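Local coordinates for protein probable CoA-transferase alpha subunit (Rhodococcus jostii, PDB 6COJ) that probably works as the alpha subunit of a CoA-transferase-family enzyme and binds a CoA thioester of a bicyclic spirolactone acid in a pocket it helps to form, at residues L50-L55 against T287-S292; G68-G73 against K266-Y271; L72-S77 against Q279-F284; K103-G108 against V112-A117; A252-A257 against D294-A299. The protein carries 1 engineered substitution. All blocks are in the same frame, centred on the assembly; numbering follows the deposited sequence. Where two conformers were deposited one is given.

Contact 1 of 5, residues L50-L55 against T287-S292; sequences LVRALL and TYLSGS
Leu289 lies with its two methyls across two side chains of helix 48-56, one turn apart. Its CD2 meets the aliphatic part of Arg52, 4.0 Å from Arg52 CD and equally near CG. Its CD1 touches Leu55 CD2 at 4.1 Å. The Leu289 and Arg52 side chains run at about a right angle, so one methyl rests across the arginine chain. Leu289 CG is anti to its own carbonyl carbon (chi1 -53°), and this swings the branched end over to the helix. Leu289 is also the first residue to leave helical geometry after helix 278-288. The contact is apolar and light, with 116 Å² buried in all.

The polar end of Arg52 works in the other direction. The chain bends at chi3 (-72°), and the guanidinium makes a hydrogen bond to His253 O, a salt bridge to Glu293 and a cation-pi contact with Tyr296. Its methylenes are left to pack on Leu289.

The contact joins helix 48-56, which follows strand 35-38 of the parallel sheet, to the turn between helices 278-288 and 293-306. Helix 23-28 packs on Leu50 and Ala53, and helix 70-77 packs on Val51, Leu54 and Leu55.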
# COMPACT_ATOMS: atom_id res chain seq x y z
N LEU A 50 25.89 1.22 8.74
CA LEU A 50 25.50 2.52 9.27
C LEU A 50 25.35 2.48 10.79
O LEU A 50 25.74 3.44 11.48
CB LEU A 50 24.21 3.01 8.59
CG LEU A 50 24.40 3.58 7.17
CD1 LEU A 50 23.07 3.61 6.39
CD2 LEU A 50 25.03 4.98 7.21
N VAL A 51 24.84 1.37 11.33
CA VAL A 51 24.75 1.23 12.79
C VAL A 51 26.13 1.22 13.43
O VAL A 51 26.35 1.85 14.47
CB VAL A 51 23.92 -0.02 13.16
CG1 VAL A 51 24.03 -0.30 14.66
CG2 VAL A 51 22.47 0.17 12.76
N ARG A 52 27.09 0.50 12.83
CA ARG A 52 28.46 0.53 13.35
C ARG A 52 29.05 1.94 13.29
O ARG A 52 29.81 2.34 14.18
CB ARG A 52 29.34 -0.48 12.61
CG ARG A 52 29.05 -1.94 12.99
CD ARG A 52 29.96 -2.94 12.29
NE ARG A 52 29.67 -3.10 10.87
CZ ARG A 52 28.80 -3.99 10.38
NH1 ARG A 52 28.11 -4.78 11.20
NH2 ARG A 52 28.62 -4.07 9.07
N ALA A 53 28.71 2.71 12.25
CA ALA A 53 29.18 4.09 12.18
C ALA A 53 28.55 4.93 13.28
O ALA A 53 29.21 5.81 13.85
CB ALA A 53 28.91 4.67 10.79
N LEU A 54 27.28 4.68 13.60
CA LEU A 54 26.67 5.33 14.76
C LEU A 54 27.43 5.01 16.05
O LEU A 54 27.65 5.90 16.88
CB LEU A 54 25.21 4.90 14.89
CG LEU A 54 24.17 5.89 14.38
CD1 LEU A 54 22.77 5.27 14.41
CD2 LEU A 54 24.21 7.17 15.19
N LEU A 55 27.82 3.75 16.24
CA LEU A 55 28.55 3.35 17.44
C LEU A 55 29.88 4.08 17.55
O LEU A 55 30.31 4.43 18.65
CB LEU A 55 28.76 1.84 17.46
CG LEU A 55 27.82 1.05 18.38
CD1 LEU A 55 26.37 1.34 18.04
CD2 LEU A 55 28.10 -0.44 18.32
N THR A 287 37.92 -6.46 18.82
CA THR A 287 38.19 -7.12 17.55
C THR A 287 37.34 -6.55 16.41
O THR A 287 37.84 -6.41 15.29
CB THR A 287 37.96 -8.63 17.68
OG1 THR A 287 38.86 -9.17 18.66
CG2 THR A 287 38.19 -9.34 16.35
N TYR A 288 36.08 -6.21 16.67
CA TYR A 288 35.14 -5.91 15.60
C TYR A 288 34.66 -4.46 15.54
O TYR A 288 34.35 -3.98 14.45
CB TYR A 288 33.91 -6.84 15.65
CG TYR A 288 34.31 -8.28 15.53
CD1 TYR A 288 34.64 -8.82 14.29
CD2 TYR A 288 34.43 -9.09 16.65
CE1 TYR A 288 35.05 -10.13 14.17
CE2 TYR A 288 34.84 -10.41 16.54
CZ TYR A 288 35.14 -10.92 15.29
OH TYR A 288 35.55 -12.23 15.18
N LEU A 289 34.61 -3.75 16.66
CA LEU A 289 33.92 -2.47 16.71
C LEU A 289 34.83 -1.30 17.06
O LEU A 289 34.33 -0.22 17.40
CB LEU A 289 32.72 -2.53 17.67
CG LEU A 289 31.72 -3.66 17.45
CD1 LEU A 289 30.63 -3.64 18.51
CD2 LEU A 289 31.10 -3.57 16.05
N SER A 290 36.15 -1.46 17.00
CA SER A 290 37.07 -0.41 17.43
C SER A 290 37.83 0.22 16.27
O SER A 290 38.71 1.06 16.51
CB SER A 290 38.03 -0.94 18.49
OG SER A 290 37.32 -1.34 19.65
N GLY A 291 37.51 -0.14 15.04
CA GLY A 291 38.14 0.40 13.86
C GLY A 291 37.11 0.84 12.83
O GLY A 291 35.99 1.23 13.17
N SER A 292 37.51 0.77 11.56
CA SER A 292 36.66 1.18 10.46
C SER A 292 35.75 0.03 10.01
O SER A 292 35.83 -1.09 10.51
CB SER A 292 37.52 1.63 9.28
OG SER A 292 38.22 0.53 8.74

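Contact 2 of 5, residues G68-G73 against K266-Y271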
# COMPACT_ATOMS: atom_id res chain seq x y z
N GLY A 68 12.76 -4.54 15.30
CA GLY A 68 14.09 -4.62 15.89
C GLY A 68 14.82 -5.94 15.70
O GLY A 68 14.24 -7.02 15.69
N GLY A 69 16.14 -5.81 15.61
CA GLY A 69 17.06 -6.93 15.58
C GLY A 69 18.38 -6.53 16.21
O GLY A 69 18.42 -5.76 17.18
N PRO A 70 19.49 -7.02 15.66
CA PRO A 70 20.81 -6.68 16.22
C PRO A 70 21.20 -5.23 16.02
O PRO A 70 22.16 -4.77 16.66
CB PRO A 70 21.76 -7.63 15.49
CG PRO A 70 21.07 -7.89 14.16
CD PRO A 70 19.60 -7.93 14.50
N ASP A 71 20.51 -4.50 15.13
CA ASP A 71 20.68 -3.06 15.05
C ASP A 71 20.36 -2.40 16.39
O ASP A 71 21.16 -1.63 16.93
CB ASP A 71 19.78 -2.48 13.94
CG ASP A 71 18.29 -2.81 14.10
OD1 ASP A 71 17.94 -3.93 14.54
OD2 ASP A 71 17.47 -1.92 13.79
N LEU A 72 19.19 -2.72 16.93
CA LEU A 72 18.79 -2.17 18.22
C LEU A 72 19.68 -2.70 19.34
O LEU A 72 20.03 -1.95 20.26
CB LEU A 72 17.32 -2.49 18.48
CG LEU A 72 16.68 -1.86 19.72
CD1 LEU A 72 16.85 -0.34 19.70
CD2 LEU A 72 15.21 -2.24 19.81
N GLY A 73 20.06 -3.97 19.28
CA GLY A 73 20.97 -4.51 20.27
C GLY A 73 22.29 -3.77 20.32
O GLY A 73 22.76 -3.38 21.40
N LYS A 266 26.83 -18.20 12.15
CA LYS A 266 27.90 -18.42 13.11
C LYS A 266 28.35 -17.12 13.75
O LYS A 266 28.60 -17.07 14.96
CB LYS A 266 29.07 -19.13 12.42
CG LYS A 266 28.88 -20.64 12.22
CD LYS A 266 28.17 -20.97 10.91
CE LYS A 266 27.24 -22.17 11.06
NZ LYS A 266 26.33 -22.36 9.90
N PHE A 267 28.44 -16.04 12.97
CA PHE A 267 28.88 -14.78 13.56
C PHE A 267 27.80 -14.17 14.43
O PHE A 267 28.11 -13.57 15.47
CB PHE A 267 29.35 -13.78 12.51
CG PHE A 267 30.08 -12.61 13.12
CD1 PHE A 267 31.41 -12.74 13.48
CD2 PHE A 267 29.43 -11.42 13.39
CE1 PHE A 267 32.08 -11.69 14.07
CE2 PHE A 267 30.09 -10.37 13.98
CZ PHE A 267 31.43 -10.50 14.33
N GLN A 268 26.54 -14.28 14.03
CA GLN A 268 25.48 -13.76 14.90
C GLN A 268 25.48 -14.48 16.24
O GLN A 268 25.30 -13.86 17.29
CB GLN A 268 24.11 -13.85 14.24
CG GLN A 268 23.03 -13.31 15.15
CD GLN A 268 21.73 -13.11 14.43
OE1 GLN A 268 21.52 -12.08 13.80
NE2 GLN A 268 20.84 -14.08 14.54
N ARG A 269 25.69 -15.80 16.23
CA ARG A 269 25.83 -16.53 17.48
C ARG A 269 26.98 -15.99 18.31
O ARG A 269 26.86 -15.87 19.54
CB ARG A 269 26.01 -18.03 17.22
CG ARG A 269 24.71 -18.73 16.92
CD ARG A 269 24.85 -20.24 16.95
NE ARG A 269 25.74 -20.74 15.91
CZ ARG A 269 25.33 -21.15 14.71
NH1 ARG A 269 24.04 -21.08 14.39
NH2 ARG A 269 26.20 -21.61 13.84
N HIS A 270 28.11 -15.65 17.67
CA HIS A 270 29.24 -15.09 18.40
C HIS A 270 28.92 -13.73 19.00
O HIS A 270 29.29 -13.43 20.14
CB HIS A 270 30.46 -15.01 17.47
CG HIS A 270 31.69 -14.48 18.14
ND1 HIS A 270 32.35 -15.17 19.13
CD2 HIS A 270 32.39 -13.34 17.94
CE1 HIS A 270 33.40 -14.47 19.53
NE2 HIS A 270 33.44 -13.35 18.83
N TYR A 271 28.21 -12.88 18.24
CA TYR A 271 27.73 -11.61 18.78
C TYR A 271 26.90 -11.83 20.04
O TYR A 271 27.13 -11.20 21.08
CB TYR A 271 26.94 -10.86 17.70
CG TYR A 271 25.91 -9.89 18.25
CD1 TYR A 271 26.28 -8.65 18.74
CD2 TYR A 271 24.56 -10.23 18.28
CE1 TYR A 271 25.34 -7.76 19.25
CE2 TYR A 271 23.61 -9.36 18.79
CZ TYR A 271 24.00 -8.12 19.27
OH TYR A 271 23.07 -7.24 19.77
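Tyr271 reaches from helix 265-274 to the first turn of helix 70-77, and the tightest packing is at its hydroxyl. The OH lies 3.5 Å from Gly73 CA and 3.6 Å from Gly73 C. A side chain on Gly73 would run into this oxygen, so the bare glycine backbone is what lets the phenol come so close. With chi1 at 154°, the Tyr271 ring extends away from its own main-chain N and spans the gap between the helices.

The rest of the contact is looser. Pro70 CB approaches Tyr271 CE2 obliquely at 4.2 Å. Pro70 CG stands 4.2 Å from Gln268 OE1, a van der Waals contact at most. The four touching residues are all buried, so the looser side is not a solvent side. Other protein groups line it: Pro70 also packs on Met48, Leu91, Phe254 and Thr255. The solvent side is behind, where Lys266 of helix 265-274 is exposed.

Gly69 is the N-cap residue of helix 70-77, and its N donates to Asp71 OD1 at 2.8 Å. Asp71 OD2 in turn pairs with Lys46 and Thr66.

The polar groups facing this interface are satisfied by third parties. Tyr271 OH bonds to Asp98, and the Gln268 amide bonds to Ser43 OG and Leu91 O. The two segments therefore meet through van der Waals packing, while the hydrogen bonds that fix Tyr271 and Gln268 tie helix 265-274 to the loops around them.

Contact 3 of 5, residues L72-S77 against Q279-F284; sequences LGLLCS and QAWQQF
This is a partly buried helix-to-helix contact between helices 70-77 and 278-288, made by one tryptophan and bridged by one water. Trp281 of helix 278-288 points its indole at the C-terminal part of helix 70-77. A chi1 of -167° turns the side chain away from its amide nitrogen and carries the indole toward that helix. The benzo end leads, with CZ2 and CH2 nearest Ser77 and Leu74.

Leu74 CD2 meets Trp281 CH2 at 4.0 Å. The methyl comes in at the ring edge, near the plane, and the two side chains cross at about a right angle. Ser77 approaches the same ring obliquely, with OG 3.7 Å from Trp281 CZ2 and CB 3.9 Å from it.

A water lies in the indole plane at its edge and accepts from Trp281 NE1 at 3.0 Å. It donates to Ser77 OG at 2.7 Å. Ser77 OG donates a hydrogen bond to Leu74 O, also at 2.7 Å. A chain of donors thus runs from the indole N-H through the water and the serine to the helix backbone. The serine hydroxyl sits between its backbone N and carbonyl carbon (chi1 79°), where it can serve both bonds.

On one face of the indole lies Phe284 CB of the same helix. Trp100 of helix 99-106 meets Trp281 edge-to-face, and Leu289 and Ser274 touch it as well. Leu74 is buried and also packs on Met48, Val51 and Tyr271.

Helix 70-77 follows strand 62-65 and leads into strand 81-86, both in the parallel sheet. It is the crossover helix of a beta-alpha-beta unit, as in Rossmann-like alpha/beta folds, here covered by a C-terminal helix.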
# COMPACT_ATOMS: atom_id res chain seq x y z
N LEU A 72 19.19 -2.72 16.93
CA LEU A 72 18.79 -2.17 18.22
C LEU A 72 19.68 -2.70 19.34
O LEU A 72 20.03 -1.95 20.26
CB LEU A 72 17.32 -2.49 18.48
CG LEU A 72 16.68 -1.86 19.72
CD1 LEU A 72 16.85 -0.34 19.70
CD2 LEU A 72 15.21 -2.24 19.81
N GLY A 73 20.06 -3.97 19.28
CA GLY A 73 20.97 -4.51 20.27
C GLY A 73 22.29 -3.77 20.32
O GLY A 73 22.76 -3.38 21.40
N LEU A 74 22.90 -3.54 19.16
CA LEU A 74 24.18 -2.82 19.15
C LEU A 74 24.01 -1.41 19.69
O LEU A 74 24.84 -0.93 20.47
CB LEU A 74 24.77 -2.81 17.74
CG LEU A 74 25.45 -4.10 17.28
CD1 LEU A 74 25.84 -3.99 15.81
CD2 LEU A 74 26.68 -4.45 18.14
N LEU A 75 22.94 -0.71 19.30
CA LEU A 75 22.72 0.63 19.84
C LEU A 75 22.55 0.60 21.35
O LEU A 75 23.07 1.47 22.06
CB LEU A 75 21.52 1.27 19.15
CG LEU A 75 21.75 1.59 17.67
CD1 LEU A 75 20.44 2.03 17.02
CD2 LEU A 75 22.82 2.66 17.49
N CYS A 76 21.86 -0.42 21.87
CA CYS A 76 21.70 -0.54 23.32
C CYS A 76 23.03 -0.84 24.00
O CYS A 76 23.28 -0.36 25.11
CB CYS A 76 20.69 -1.63 23.65
SG CYS A 76 18.97 -1.16 23.34
N SER A 77 23.89 -1.63 23.35
CA SER A 77 25.19 -1.92 23.94
C SER A 77 26.02 -0.67 24.16
O SER A 77 26.89 -0.66 25.03
CB SER A 77 25.98 -2.93 23.09
OG SER A 77 26.59 -2.32 21.96
N GLN A 279 33.66 -9.32 30.07
CA GLN A 279 34.90 -9.79 29.47
C GLN A 279 34.70 -10.16 28.00
O GLN A 279 35.45 -9.72 27.12
CB GLN A 279 35.44 -10.96 30.29
CG GLN A 279 36.55 -11.75 29.64
CD GLN A 279 36.04 -12.92 28.82
OE1 GLN A 279 34.98 -13.48 29.10
NE2 GLN A 279 36.79 -13.29 27.79
N ALA A 280 33.67 -10.96 27.71
CA ALA A 280 33.44 -11.35 26.32
C ALA A 280 33.12 -10.15 25.45
O ALA A 280 33.50 -10.11 24.27
CB ALA A 280 32.33 -12.40 26.25
N TRP A 281 32.47 -9.13 26.01
CA TRP A 281 32.08 -7.99 25.19
C TRP A 281 33.25 -7.06 24.87
O TRP A 281 33.36 -6.58 23.73
CB TRP A 281 30.90 -7.24 25.80
CG TRP A 281 30.34 -6.29 24.81
CD1 TRP A 281 30.40 -4.94 24.86
CD2 TRP A 281 29.69 -6.62 23.57
NE1 TRP A 281 29.80 -4.40 23.76
CE2 TRP A 281 29.36 -5.41 22.94
CE3 TRP A 281 29.34 -7.83 22.95
CZ2 TRP A 281 28.70 -5.36 21.72
CZ3 TRP A 281 28.68 -7.79 21.73
CH2 TRP A 281 28.37 -6.56 21.13
N GLN A 282 34.14 -6.79 25.83
CA GLN A 282 35.34 -5.99 25.55
C GLN A 282 36.14 -6.59 24.40
O GLN A 282 36.68 -5.87 23.56
CB GLN A 282 36.22 -5.91 26.80
CG GLN A 282 37.56 -5.19 26.61
CD GLN A 282 38.73 -6.13 26.34
OE1 GLN A 282 38.72 -7.29 26.76
NE2 GLN A 282 39.75 -5.63 25.65
N GLN A 283 36.23 -7.92 24.38
CA GLN A 283 36.99 -8.59 23.33
C GLN A 283 36.29 -8.46 21.98
O GLN A 283 36.93 -8.22 20.96
CB GLN A 283 37.18 -10.06 23.69
CG GLN A 283 38.20 -10.77 22.81
CD GLN A 283 39.49 -9.99 22.69
OE1 GLN A 283 39.80 -9.42 21.64
NE2 GLN A 283 40.25 -9.94 23.79
N PHE A 284 34.96 -8.61 21.97
CA PHE A 284 34.21 -8.40 20.74
C PHE A 284 34.39 -6.98 20.24
O PHE A 284 34.63 -6.75 19.05
CB PHE A 284 32.74 -8.71 21.00
CG PHE A 284 31.88 -8.69 19.77
CD1 PHE A 284 31.31 -7.51 19.32
CD2 PHE A 284 31.65 -9.86 19.06
CE1 PHE A 284 30.52 -7.50 18.18
CE2 PHE A 284 30.85 -9.86 17.91
CZ PHE A 284 30.29 -8.68 17.47
O HOH W 1 29.22 -1.72 22.48

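Contact 4 of 5, residues K103-G108 against V112-A117; sequences KARTAG and VREMDA. Engineered in segment 112-117: Ala117 (natural residue Glu).
Val112 lies over one face of the Arg105 guanidinium, with its CG2 3.5 Å from Arg105 NH1. Its other methyl, CG1, reaches back along the arginine and meets Arg105 CD at 3.7 Å. The two side chains cross at about a right angle. Arg105 gets there by bending twice, at chi2 (-83°) and at chi3 (-71°), which folds the chain toward the strand.

Glu114 is two residues farther along the strand. Its carboxylate plane is turned 82° from the guanidinium plane, and Glu114 OE1 stands 4.1 Å from Arg105 NH2, well out of that plane. This is an approach of opposite charges and not a salt bridge. A water joins them instead: it accepts from Arg105 NH2 at 2.9 Å and donates to Glu114 OE1 at 2.6 Å. Tyr86 OH also bonds to Glu114 OE1.

The segments belong to helix 99-106, which ends in a Schellman motif at Gly108, and to strand 111-114, an outermost strand of the parallel sheet within this chain. The strand leads to Ala117, an engineered residue (natural Glu) that touches the bound CoA thioester.

A leucine in place of Arg105 would probably leave the water without its N-H donor, Glu114 without the opposite charge near it, and the neighbouring protein chain without two hydrogen bonds. Those two bonds come from Arg105 NE, to a polar side chain of that other chain, and from Arg105 NH1, to its backbone. Glu114 OE2 bonds to a polar side chain of the same neighbour.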
# COMPACT_ATOMS: atom_id res chain seq x y z
N LYS A 103 19.10 -6.73 28.04
CA LYS A 103 19.79 -6.10 29.16
C LYS A 103 19.30 -4.68 29.39
O LYS A 103 19.08 -4.27 30.54
CB LYS A 103 21.30 -6.14 28.94
CG LYS A 103 21.90 -7.51 29.23
CD LYS A 103 23.24 -7.72 28.53
CE LYS A 103 24.41 -7.48 29.46
NZ LYS A 103 24.47 -6.07 29.93
N ALA A 104 19.10 -3.91 28.32
CA ALA A 104 18.59 -2.55 28.48
C ALA A 104 17.19 -2.56 29.08
O ALA A 104 16.85 -1.70 29.90
CB ALA A 104 18.61 -1.82 27.14
N ARG A 105 16.36 -3.53 28.67
CA ARG A 105 15.00 -3.63 29.19
C ARG A 105 14.99 -4.00 30.67
O ARG A 105 14.30 -3.35 31.48
CB ARG A 105 14.23 -4.67 28.37
CG ARG A 105 13.94 -4.21 26.93
CD ARG A 105 12.70 -3.33 26.90
NE ARG A 105 11.50 -4.12 27.13
CZ ARG A 105 10.47 -3.74 27.87
NH1 ARG A 105 10.48 -2.57 28.52
NH2 ARG A 105 9.42 -4.54 27.99
N THR A 106 15.72 -5.05 31.05
CA THR A 106 15.70 -5.48 32.44
C THR A 106 16.35 -4.46 33.36
O THR A 106 16.07 -4.46 34.56
CB THR A 106 16.32 -6.88 32.59
OG1 THR A 106 17.68 -6.87 32.14
CG2 THR A 106 15.52 -7.90 31.77
N ALA A 107 17.20 -3.58 32.83
CA ALA A 107 17.80 -2.50 33.60
C ALA A 107 16.96 -1.23 33.57
O ALA A 107 17.31 -0.25 34.24
CB ALA A 107 19.21 -2.20 33.08
N GLY A 108 15.85 -1.22 32.84
CA GLY A 108 15.03 -0.03 32.76
C GLY A 108 15.71 1.14 32.09
O GLY A 108 15.40 2.30 32.40
N VAL A 112 9.84 2.30 26.46
CA VAL A 112 9.37 1.58 25.29
C VAL A 112 7.96 2.00 24.91
O VAL A 112 7.09 2.19 25.77
CB VAL A 112 9.50 0.04 25.38
CG1 VAL A 112 10.96 -0.37 25.63
CG2 VAL A 112 8.58 -0.52 26.45
N ARG A 113 7.75 2.15 23.60
CA ARG A 113 6.41 2.22 23.03
C ARG A 113 6.24 1.00 22.13
O ARG A 113 6.13 1.10 20.90
CB ARG A 113 6.19 3.54 22.30
CG ARG A 113 6.27 4.76 23.21
CD ARG A 113 5.18 4.77 24.30
NE ARG A 113 5.31 5.94 25.16
CZ ARG A 113 6.01 5.95 26.29
NH1 ARG A 113 6.61 4.85 26.72
NH2 ARG A 113 6.09 7.07 27.00
N GLU A 114 6.26 -0.16 22.77
CA GLU A 114 6.05 -1.43 22.10
C GLU A 114 4.65 -1.46 21.51
O GLU A 114 3.70 -0.92 22.10
CB GLU A 114 6.23 -2.54 23.15
CG GLU A 114 6.12 -3.95 22.61
CD GLU A 114 6.56 -4.98 23.63
OE1 GLU A 114 7.62 -4.77 24.26
OE2 GLU A 114 5.86 -5.99 23.80
N MET A 115 4.52 -2.06 20.33
CA MET A 115 3.24 -2.02 19.64
C MET A 115 3.09 -3.26 18.78
O MET A 115 4.06 -3.97 18.50
CB MET A 115 3.11 -0.76 18.78
CG MET A 115 4.04 -0.74 17.58
SD MET A 115 4.00 0.84 16.69
CE MET A 115 5.47 1.63 17.35
N ASP A 116 1.85 -3.53 18.36
CA ASP A 116 1.64 -4.62 17.41
C ASP A 116 2.45 -4.36 16.14
O ASP A 116 2.62 -3.22 15.72
CB ASP A 116 0.16 -4.75 17.07
CG ASP A 116 -0.09 -5.75 15.97
OD1 ASP A 116 -0.20 -6.96 16.28
OD2 ASP A 116 -0.17 -5.33 14.80
N ALA A 117 2.98 -5.43 15.54
CA ALA A 117 3.84 -5.25 14.37
C ALA A 117 3.13 -4.49 13.25
O ALA A 117 3.77 -3.71 12.53
CB ALA A 117 4.37 -6.60 13.89
O HOH W 2 8.56 -6.53 26.00

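Contact 5 of 5, residues A252-A257 against D294-A299; sequences AHFTLA and DDYQAA
His253 meets Tyr296 of the C-terminal helix 293-306. It lies in the loop after strand 244-247, at the edge of the parallel beta-sheet of the alpha/beta fold. The imidazole is swung out opposite its main-chain nitrogen (chi1 -175°), and this brings it to the helix. His253 ND1 and Tyr296 OH share a hydrogen bond of 2.7 Å, and either could be the donor. The oxygen lies at the imidazole edge, near its plane. The rings meet rim to rim, with planes 65° apart. On the other side of the imidazole, NE2 bonds to Asp264, so both ring nitrogens are held. With an alanine here, Tyr296 OH and Asp264 would probably each lose a partner, and a gap would open beside Phe267.

A cis peptide bond joins His253 to Phe254. The phenyl ring of Phe254 turns to Tyr271, Pro70 and Gln268, while Phe254 CB lies over one face of the imidazole. The edge of the Phe254 ring brings CD2 to 3.6 Å from the same Tyr296 OH.

Thr255 closes a tight turn in the loop: its N and OG1 both donate to Ala252 O. Thr255 OG1 lies 2.7 Å from Ala252 O and also bonds to Lys46 N.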
# COMPACT_ATOMS: atom_id res chain seq x y z
N ALA A 252 25.12 -5.09 5.21
CA ALA A 252 24.10 -5.63 6.08
C ALA A 252 24.63 -6.71 7.02
O ALA A 252 23.90 -7.14 7.92
CB ALA A 252 22.92 -6.18 5.26
N HIS A 253 25.88 -7.14 6.85
CA HIS A 253 26.44 -8.18 7.71
C HIS A 253 26.32 -7.74 9.18
O HIS A 253 26.69 -6.62 9.49
CB HIS A 253 27.91 -8.42 7.36
CG HIS A 253 28.52 -9.56 8.11
ND1 HIS A 253 29.04 -9.42 9.38
CD2 HIS A 253 28.68 -10.86 7.78
CE1 HIS A 253 29.48 -10.59 9.80
NE2 HIS A 253 29.29 -11.48 8.84
N PHE A 254 25.84 -8.60 10.09
CA PHE A 254 25.66 -10.03 9.90
C PHE A 254 24.22 -10.48 9.63
O PHE A 254 23.90 -11.66 9.80
CB PHE A 254 26.18 -10.78 11.14
CG PHE A 254 25.79 -10.15 12.45
CD1 PHE A 254 24.57 -10.44 13.05
CD2 PHE A 254 26.65 -9.26 13.09
CE1 PHE A 254 24.22 -9.85 14.26
CE2 PHE A 254 26.30 -8.67 14.30
CZ PHE A 254 25.09 -8.97 14.89
N THR A 255 23.35 -9.57 9.19
CA THR A 255 22.00 -9.96 8.81
C THR A 255 21.97 -10.41 7.35
O THR A 255 22.93 -10.21 6.59
CB THR A 255 21.02 -8.81 9.05
OG1 THR A 255 21.27 -7.71 8.15
CG2 THR A 255 21.16 -8.32 10.49
N LEU A 256 20.88 -11.05 6.95
CA LEU A 256 20.77 -11.49 5.55
C LEU A 256 20.49 -10.30 4.63
O LEU A 256 20.13 -9.20 5.07
CB LEU A 256 19.73 -12.60 5.39
CG LEU A 256 18.28 -12.38 5.81
CD1 LEU A 256 17.54 -11.45 4.85
CD2 LEU A 256 17.55 -13.72 5.90
N ALA A 257 20.63 -10.51 3.33
CA ALA A 257 20.46 -9.40 2.39
C ALA A 257 19.90 -9.87 1.06
O ALA A 257 20.48 -9.66 -0.00
CB ALA A 257 21.77 -8.64 2.21
N ASP A 294 36.07 -1.28 7.08
CA ASP A 294 37.02 -2.20 6.46
C ASP A 294 37.66 -3.11 7.50
O ASP A 294 37.85 -4.31 7.25
CB ASP A 294 38.09 -1.43 5.68
CG ASP A 294 37.56 -0.87 4.37
OD1 ASP A 294 36.48 -1.30 3.93
OD2 ASP A 294 38.24 -0.01 3.77
N ASP A 295 38.00 -2.56 8.67
CA ASP A 295 38.56 -3.38 9.74
C ASP A 295 37.55 -4.43 10.20
O ASP A 295 37.91 -5.59 10.43
CB ASP A 295 38.97 -2.51 10.92
CG ASP A 295 40.10 -1.56 10.58
OD1 ASP A 295 40.91 -1.89 9.68
OD2 ASP A 295 40.19 -0.49 11.22
N TYR A 296 36.29 -4.03 10.35
CA TYR A 296 35.24 -4.98 10.71
C TYR A 296 35.15 -6.09 9.67
O TYR A 296 35.10 -7.27 10.02
CB TYR A 296 33.90 -4.26 10.83
CG TYR A 296 32.72 -5.19 11.01
CD1 TYR A 296 32.35 -5.65 12.26
CD2 TYR A 296 31.97 -5.61 9.91
CE1 TYR A 296 31.27 -6.49 12.43
CE2 TYR A 296 30.89 -6.46 10.07
CZ TYR A 296 30.54 -6.90 11.32
OH TYR A 296 29.47 -7.74 11.50
N GLN A 297 35.12 -5.71 8.39
CA GLN A 297 34.94 -6.70 7.33
C GLN A 297 36.12 -7.67 7.28
O GLN A 297 35.93 -8.88 7.08
CB GLN A 297 34.76 -5.99 5.99
CG GLN A 297 33.46 -5.21 5.86
CD GLN A 297 32.23 -6.10 5.87
OE1 GLN A 297 32.31 -7.28 5.51
NE2 GLN A 297 31.08 -5.54 6.24
N ALA A 298 37.33 -7.17 7.49
CA ALA A 298 38.49 -8.05 7.53
C ALA A 298 38.39 -9.02 8.70
O ALA A 298 38.70 -10.21 8.56
CB ALA A 298 39.77 -7.23 7.63
N ALA A 299 37.96 -8.54 9.87
CA ALA A 299 37.89 -9.40 11.04
C ALA A 299 36.79 -10.44 10.89
O ALA A 299 36.94 -11.58 11.35
CB ALA A 299 37.65 -8.55 12.29

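Overall arrangement
From the N terminus, helix 48-56 opens contact 1, whose wide loop closes only at 287-292. Helix 70-77 comes next and starts contacts 2 and 3, which share Leu72 and Gly73 and close at helices 265-274 and 278-288. Both nest inside contact 1. Contact 4 is a short local closure, from helix 99-106 to strand 111-114, nested inside contacts 1, 2 and 3. It touches contact 3 through Cys76 and Ala104. Contact 5 opens late and crosses contacts 1, 2 and 3; its centre is about 27 Å from that of contact 4. Contacts 1, 2 and 3 tie C-terminal elements to N-terminal helices. Contact 5 joins the loop after the last sheet strand to the last helix.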